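Local coordinates for protein lantibiotic dehydratase (Microbispora corallina, PDB 5EHK) that probably dehydrates serine and threonine residues of the NAI-107 lantibiotic precursor peptide, using glutamyl-tRNA as the source of the activating glutamate, at residues His166-Thr170 / Tyr337-Val342. Sequence-based numbering, arbitrary orientation.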
# COMPACT_ATOMS: atom_id res chain seq x y z
N HIS A 166 -34.87 -24.36 34.44
CA HIS A 166 -33.98 -24.37 33.28
C HIS A 166 -33.79 -25.77 32.72
O HIS A 166 -33.60 -26.73 33.48
CB HIS A 166 -32.62 -23.77 33.63
CG HIS A 166 -32.70 -22.45 34.33
ND1 HIS A 166 -33.62 -21.48 33.97
CD2 HIS A 166 -32.01 -21.94 35.37
CE1 HIS A 166 -33.47 -20.43 34.76
NE2 HIS A 166 -32.50 -20.69 35.62
N ARG A 167 -33.84 -25.88 31.40
CA ARG A 167 -33.68 -27.15 30.70
C ARG A 167 -32.52 -27.18 29.72
O ARG A 167 -32.24 -26.20 29.03
CB ARG A 167 -34.96 -27.46 29.93
CG ARG A 167 -36.13 -27.81 30.80
CD ARG A 167 -35.81 -29.02 31.65
NE ARG A 167 -37.00 -29.86 31.72
CZ ARG A 167 -37.33 -30.74 30.79
NH1 ARG A 167 -36.56 -30.90 29.71
NH2 ARG A 167 -38.44 -31.46 30.91
N THR A 168 -31.90 -28.34 29.64
CA THR A 168 -30.71 -28.57 28.84
C THR A 168 -31.09 -29.30 27.56
O THR A 168 -32.05 -30.06 27.54
CB THR A 168 -29.69 -29.39 29.65
OG1 THR A 168 -28.94 -28.50 30.49
CG2 THR A 168 -28.72 -30.07 28.76
N ARG A 169 -30.41 -28.99 26.45
CA ARG A 169 -30.41 -29.91 25.31
C ARG A 169 -28.97 -30.35 25.08
O ARG A 169 -28.08 -29.50 25.00
CB ARG A 169 -30.88 -29.25 24.03
CG ARG A 169 -30.43 -30.04 22.83
CD ARG A 169 -31.12 -29.59 21.58
NE ARG A 169 -30.54 -28.32 21.18
CZ ARG A 169 -31.09 -27.49 20.30
NH1 ARG A 169 -32.25 -27.79 19.73
NH2 ARG A 169 -30.48 -26.35 20.01
N THR A 170 -28.74 -31.65 24.94
CA THR A 170 -27.38 -32.19 24.79
C THR A 170 -27.19 -32.97 23.48
O THR A 170 -28.00 -33.82 23.13
CB THR A 170 -27.01 -33.08 25.99
OG1 THR A 170 -27.20 -32.33 27.19
CG2 THR A 170 -25.55 -33.55 25.91
N TYR A 337 -30.46 -37.15 30.29
CA TYR A 337 -29.84 -36.01 30.97
C TYR A 337 -30.59 -34.70 30.69
O TYR A 337 -30.54 -33.76 31.49
CB TYR A 337 -28.35 -35.93 30.62
CG TYR A 337 -27.74 -34.61 31.01
CD1 TYR A 337 -27.55 -34.27 32.34
CD2 TYR A 337 -27.37 -33.69 30.04
CE1 TYR A 337 -27.01 -33.05 32.69
CE2 TYR A 337 -26.82 -32.48 30.38
CZ TYR A 337 -26.65 -32.16 31.70
OH TYR A 337 -26.11 -30.94 31.99
N ASP A 338 -31.31 -34.66 29.58
CA ASP A 338 -32.09 -33.46 29.26
C ASP A 338 -33.40 -33.44 30.04
O ASP A 338 -34.13 -32.44 30.00
CB ASP A 338 -32.37 -33.32 27.75
CG ASP A 338 -31.15 -32.89 26.96
OD1 ASP A 338 -30.17 -32.43 27.59
OD2 ASP A 338 -31.19 -32.97 25.72
N ARG A 339 -33.71 -34.55 30.71
CA ARG A 339 -34.89 -34.62 31.57
C ARG A 339 -34.56 -34.02 32.92
O ARG A 339 -35.41 -33.43 33.59
CB ARG A 339 -35.41 -36.06 31.71
CG ARG A 339 -36.15 -36.54 30.48
CD ARG A 339 -36.61 -37.98 30.54
NE ARG A 339 -37.22 -38.34 29.26
CZ ARG A 339 -36.65 -39.12 28.33
NH1 ARG A 339 -35.46 -39.67 28.55
NH2 ARG A 339 -37.30 -39.37 27.19
N THR A 340 -33.28 -34.11 33.25
CA THR A 340 -32.74 -33.68 34.53
C THR A 340 -32.76 -32.15 34.69
O THR A 340 -32.83 -31.41 33.71
CB THR A 340 -31.31 -34.22 34.67
OG1 THR A 340 -31.18 -34.95 35.89
CG2 THR A 340 -30.29 -33.11 34.63
N ALA A 341 -32.70 -31.68 35.94
CA ALA A 341 -32.66 -30.26 36.25
C ALA A 341 -31.23 -29.78 36.50
O ALA A 341 -30.28 -30.55 36.46
CB ALA A 341 -33.53 -29.97 37.45
N VAL A 342 -31.07 -28.48 36.73
CA VAL A 342 -29.76 -27.84 36.78
C VAL A 342 -29.07 -28.11 38.12
O VAL A 342 -29.60 -27.74 39.15
CB VAL A 342 -29.91 -26.33 36.63
CG1 VAL A 342 -28.64 -25.73 36.06
CG2 VAL A 342 -31.09 -26.04 35.72
O HOH W 1 -32.06 -30.94 31.40
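Asp338 and Thr170 pin the last turn of helix 318-339 to strand 167-172. The strand runs antiparallel to strand 366-379, and this helix end packs against it. The contact lies near the surface of the lantibiotic dehydratase N-terminal region. Its tight part is the Asp338 carboxylate, gripped by two bonds from one residue. Backbone N of Thr170 gives its hydrogen to Asp338 OD2 over 2.9 Å, at 151°, on the syn lone pair. The Thr170 hydroxyl OG1 donates to Asp338 OD1 at 3.0 Å, 21° out of the carboxylate plane. Together the two bonds should fix the rotation of the carboxylate.

Alongside the carboxylate, the buried ring of Tyr337 packs against the two threonines. Thr170 OG1 sits at the ring edge, in its plane, 3.2 Å from Tyr337 CD2. Thr168 has its methyl anti to the backbone N, which lets CG2 meet both the ring, obliquely, and Asp338 OD1. Thr168 CG2 lies 3.5 Å from Tyr337 CE2. The Tyr337 hydroxyl is hydrogen-bonded to Glu93, and Leu145 touches both Tyr337 and Thr168.

Toward His166 the contact is looser and more exposed. The Arg167 chain bends at chi2 and chi3, bringing the guanidinium over the helix end. One of its faces lies over Arg339 O. Arg167 NH1 comes close to Asp338 O, but the angle is poor for a hydrogen bond. At the far end, Val342 CG2 rests 3.4 Å from His166 CB. His166 ND1 is hydrogen-bonded to Asp373 N of strand 366-379.

A single water bridges the backbones between these two regions. It accepts from Thr168 N at 3.1 Å and donates to Tyr337 O.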